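Local coordinates for sperm-specific class P protein 19 (Caenorhabditis elegans, PDB 1ROW) that is a sperm-specific, MSP-domain beta-sandwich protein of the nematode, probably with a structural role in sperm like its major sperm protein relatives, at residues L3-A15 against T20-V32. Sequence-based numbering, arbitrary orientation.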
loop_
_atom_site.group_PDB
_atom_site.type_symbol
_atom_site.label_atom_id
_atom_site.label_comp_id
_atom_site.label_asym_id
_atom_site.label_seq_id
_atom_site.Cartn_x
_atom_site.Cartn_y
_atom_site.Cartn_z
ATOM N N LEU A 3 11.006 -0.280 -6.099
ATOM C CA LEU A 3 9.715 0.174 -5.501
ATOM C C LEU A 3 9.883 0.638 -4.060
ATOM O O LEU A 3 10.194 -0.154 -3.177
ATOM C CB LEU A 3 8.689 -0.955 -5.537
ATOM C CG LEU A 3 7.328 -0.601 -4.934
ATOM C CD1 LEU A 3 6.769 0.639 -5.610
ATOM C CD2 LEU A 3 6.385 -1.777 -5.105
ATOM N N THR A 4 9.664 1.926 -3.825
ATOM C CA THR A 4 9.796 2.476 -2.489
ATOM C C THR A 4 8.498 3.120 -2.012
ATOM O O THR A 4 7.566 3.319 -2.782
ATOM C CB THR A 4 10.922 3.535 -2.437
ATOM O OG1 THR A 4 10.672 4.544 -3.418
ATOM C CG2 THR A 4 12.270 2.901 -2.726
ATOM N N ALA A 5 8.444 3.429 -0.723
ATOM C CA ALA A 5 7.287 4.083 -0.136
ATOM C C ALA A 5 7.827 5.234 0.697
ATOM O O ALA A 5 8.676 5.041 1.568
ATOM C CB ALA A 5 6.511 3.121 0.737
ATOM N N ASP A 6 7.337 6.432 0.410
ATOM C CA ASP A 6 7.758 7.632 1.114
ATOM C C ASP A 6 6.574 8.243 1.857
ATOM O O ASP A 6 5.662 8.783 1.237
ATOM C CB ASP A 6 8.326 8.637 0.113
ATOM C CG ASP A 6 8.631 9.980 0.745
ATOM O OD1 ASP A 6 9.370 10.014 1.753
ATOM O OD2 ASP A 6 8.130 10.999 0.223
ATOM N N PRO A 7 6.572 8.160 3.197
ATOM C CA PRO A 7 7.581 7.546 4.064
ATOM C C PRO A 7 7.439 6.034 4.103
ATOM O O PRO A 7 6.385 5.490 3.770
ATOM C CB PRO A 7 7.287 8.143 5.443
ATOM C CG PRO A 7 6.330 9.252 5.189
ATOM C CD PRO A 7 5.525 8.766 4.020
ATOM N N PRO A 8 8.501 5.342 4.534
ATOM C CA PRO A 8 8.582 3.886 4.653
ATOM C C PRO A 8 7.932 3.335 5.923
ATOM O O PRO A 8 7.840 2.123 6.100
ATOM C CB PRO A 8 10.082 3.636 4.625
ATOM C CG PRO A 8 10.594 4.809 5.403
ATOM C CD PRO A 8 9.819 5.954 4.791
ATOM N N ALA A 9 7.500 4.225 6.814
ATOM C CA ALA A 9 6.841 3.806 8.052
ATOM C C ALA A 9 5.681 4.737 8.374
ATOM O O ALA A 9 5.715 5.916 8.034
ATOM C CB ALA A 9 7.835 3.787 9.208
ATOM N N CYS A 10 4.653 4.197 9.025
ATOM C CA CYS A 10 3.469 4.970 9.394
ATOM C C CYS A 10 3.318 5.108 10.908
ATOM O O CYS A 10 3.515 4.146 11.648
ATOM C CB CYS A 10 2.211 4.303 8.825
ATOM S SG CYS A 10 0.644 4.904 9.538
ATOM N N THR A 11 2.973 6.309 11.369
ATOM C CA THR A 11 2.764 6.552 12.801
ATOM C C THR A 11 1.524 7.424 12.940
ATOM O O THR A 11 1.521 8.580 12.526
ATOM C CB THR A 11 3.959 7.294 13.456
ATOM O OG1 THR A 11 4.122 8.580 12.841
ATOM C CG2 THR A 11 5.240 6.488 13.307
ATOM N N VAL A 12 0.466 6.872 13.520
ATOM C CA VAL A 12 -0.771 7.625 13.677
ATOM C C VAL A 12 -1.304 7.603 15.098
ATOM O O VAL A 12 -0.942 6.744 15.900
ATOM C CB VAL A 12 -1.879 7.061 12.775
ATOM C CG1 VAL A 12 -1.557 7.328 11.310
ATOM C CG2 VAL A 12 -2.032 5.563 13.036
ATOM N N PRO A 13 -2.166 8.568 15.436
ATOM C CA PRO A 13 -2.719 8.578 16.790
ATOM C C PRO A 13 -3.677 7.382 16.893
ATOM O O PRO A 13 -4.459 7.128 15.976
ATOM C CB PRO A 13 -3.456 9.913 16.856
ATOM C CG PRO A 13 -2.688 10.786 15.857
ATOM C CD PRO A 13 -2.481 9.819 14.720
ATOM N N ALA A 14 -3.596 6.647 17.997
ATOM C CA ALA A 14 -4.448 5.489 18.212
ATOM C C ALA A 14 -5.921 5.875 18.204
ATOM O O ALA A 14 -6.774 5.083 17.803
ATOM C CB ALA A 14 -4.091 4.817 19.532
ATOM N N ALA A 15 -6.218 7.096 18.646
ATOM C CA ALA A 15 -7.596 7.580 18.687
ATOM C C ALA A 15 -8.161 7.909 17.305
ATOM O O ALA A 15 -9.371 8.061 17.150
ATOM C CB ALA A 15 -7.697 8.809 19.593
ATOM N N THR A 20 -0.526 9.529 4.579
ATOM C CA THR A 20 -0.353 9.366 3.139
ATOM C C THR A 20 1.055 8.926 2.773
ATOM O O THR A 20 2.045 9.554 3.156
ATOM C CB THR A 20 -0.646 10.673 2.394
ATOM O OG1 THR A 20 -1.952 11.137 2.746
ATOM C CG2 THR A 20 -0.566 10.459 0.886
ATOM N N HIS A 21 1.139 7.847 2.009
ATOM C CA HIS A 21 2.422 7.315 1.592
ATOM C C HIS A 21 2.483 7.258 0.073
ATOM O O HIS A 21 1.549 6.787 -0.580
ATOM C CB HIS A 21 2.608 5.932 2.217
ATOM C CG HIS A 21 2.534 5.952 3.712
ATOM N ND1 HIS A 21 3.654 5.918 4.514
ATOM C CD2 HIS A 21 1.480 6.108 4.547
ATOM C CE1 HIS A 21 3.294 6.057 5.777
ATOM N NE2 HIS A 21 1.980 6.177 5.824
ATOM N N LYS A 22 3.578 7.761 -0.488
ATOM C CA LYS A 22 3.748 7.777 -1.936
ATOM C C LYS A 22 4.559 6.585 -2.424
ATOM O O LYS A 22 5.754 6.484 -2.133
ATOM C CB LYS A 22 4.456 9.063 -2.385
ATOM C CG LYS A 22 3.785 10.356 -1.958
ATOM C CD LYS A 22 4.636 11.570 -2.355
ATOM C CE LYS A 22 4.064 12.872 -1.795
ATOM N NZ LYS A 22 4.920 14.060 -2.127
ATOM N N LEU A 23 3.912 5.679 -3.157
ATOM C CA LEU A 23 4.617 4.527 -3.705
ATOM C C LEU A 23 5.402 5.045 -4.907
ATOM O O LEU A 23 4.843 5.694 -5.796
ATOM C CB LEU A 23 3.631 3.441 -4.150
ATOM C CG LEU A 23 2.819 2.759 -3.043
ATOM C CD1 LEU A 23 2.004 1.620 -3.639
ATOM C CD2 LEU A 23 3.758 2.229 -1.970
ATOM N N VAL A 24 6.702 4.779 -4.925
ATOM C CA VAL A 24 7.538 5.245 -6.018
ATOM C C VAL A 24 8.159 4.102 -6.792
ATOM O O VAL A 24 8.797 3.219 -6.212
ATOM C CB VAL A 24 8.670 6.153 -5.501
ATOM C CG1 VAL A 24 9.544 6.611 -6.668
ATOM C CG2 VAL A 24 8.077 7.348 -4.775
ATOM N N ASN A 25 7.962 4.124 -8.105
ATOM C CA ASN A 25 8.512 3.100 -8.978
ATOM C C ASN A 25 9.653 3.694 -9.795
ATOM O O ASN A 25 9.427 4.458 -10.739
ATOM C CB ASN A 25 7.429 2.551 -9.916
ATOM C CG ASN A 25 7.977 1.546 -10.917
ATOM O OD1 ASN A 25 9.134 1.129 -10.831
ATOM N ND2 ASN A 25 7.135 1.137 -11.871
ATOM N N GLY A 26 10.876 3.335 -9.423
ATOM C CA GLY A 26 12.041 3.835 -10.127
ATOM C C GLY A 26 12.515 2.883 -11.207
ATOM O O GLY A 26 13.554 3.117 -11.833
ATOM N N GLY A 27 11.747 1.812 -11.424
ATOM C CA GLY A 27 12.090 0.819 -12.428
ATOM C C GLY A 27 11.694 1.253 -13.823
ATOM O O GLY A 27 11.138 2.337 -13.996
ATOM N N ALA A 28 11.955 0.402 -14.815
ATOM C CA ALA A 28 11.656 0.720 -16.209
ATOM C C ALA A 28 10.397 0.068 -16.764
ATOM O O ALA A 28 10.189 0.057 -17.977
ATOM C CB ALA A 28 12.846 0.359 -17.081
ATOM N N GLU A 29 9.568 -0.481 -15.882
ATOM C CA GLU A 29 8.315 -1.106 -16.306
ATOM C C GLU A 29 7.210 -0.749 -15.317
ATOM O O GLU A 29 7.475 -0.456 -14.156
ATOM C CB GLU A 29 8.463 -2.636 -16.411
ATOM C CG GLU A 29 8.683 -3.369 -15.086
ATOM C CD GLU A 29 8.749 -4.886 -15.256
ATOM O OE1 GLU A 29 7.881 -5.447 -15.956
ATOM O OE2 GLU A 29 9.663 -5.518 -14.686
ATOM N N LYS A 30 5.970 -0.750 -15.790
ATOM C CA LYS A 30 4.836 -0.438 -14.934
ATOM C C LYS A 30 4.688 -1.559 -13.918
ATOM O O LYS A 30 4.964 -2.719 -14.217
ATOM C CB LYS A 30 3.558 -0.333 -15.770
ATOM C CG LYS A 30 2.305 0.042 -14.986
ATOM C CD LYS A 30 1.064 0.059 -15.894
ATOM C CE LYS A 30 1.230 1.040 -17.053
ATOM N NZ LYS A 30 0.118 0.947 -18.044
ATOM N N ILE A 31 4.268 -1.218 -12.708
ATOM C CA ILE A 31 4.067 -2.239 -11.691
ATOM C C ILE A 31 2.611 -2.246 -11.245
ATOM O O ILE A 31 1.932 -1.219 -11.278
ATOM C CB ILE A 31 4.965 -2.008 -10.452
ATOM C CG1 ILE A 31 4.667 -0.639 -9.844
ATOM C CG2 ILE A 31 6.434 -2.136 -10.842
ATOM C CD1 ILE A 31 5.584 -0.255 -8.694
ATOM N N VAL A 32 2.137 -3.424 -10.861
ATOM C CA VAL A 32 0.782 -3.596 -10.364
ATOM C C VAL A 32 0.986 -3.951 -8.891
ATOM O O VAL A 32 1.956 -4.631 -8.553
ATOM C CB VAL A 32 0.054 -4.762 -11.093
ATOM C CG1 VAL A 32 0.741 -6.082 -10.795
ATOM C CG2 VAL A 32 -1.402 -4.817 -10.673
#
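Thr4 and Val24 open an antiparallel ladder in which strand 4-6 forms an edge of the immunoglobulin-like MSP sandwich; the strand directions differ by 150°. Four backbone hydrogen bonds define the register, two joining Thr4 and Val24 and two joining Asp6 and Lys22, with the non-hydrogen-bonded pair Ala5-Leu23 between them. After the cis peptide bond before Pro7 the chain leaves this strand and, from Cys10, pairs with strand 99-108, so the first segment switches sheets. His21 lies at that switch. Its CB is 4.1 Å from Pro7 O; with CG beside the backbone N (chi1 -58°) the ring extends toward the bend, and CG itself comes 3.9 Å from Pro7 O. ND1 donates to Pro7 O at 2.9 Å, nearly straight (173°) and in the ring plane, though tilted from the carbonyl plane; Pro7 CD packs 3.4 Å from ND1. Ala9 O lies in the ring plane at the CE1 edge, 3.3 Å from CE1, while NE2 approaches Cys10 CB and is hydrogen-bonded to Ser19 OG. Replacing His21 with an alanine would probably leave Pro7 O without this donor and open a gap beside Cys10 at the bend. At the opposite end of the ladder, Leu3 CD1 presses on Ile31 CD1 at a tight 3.4 Å.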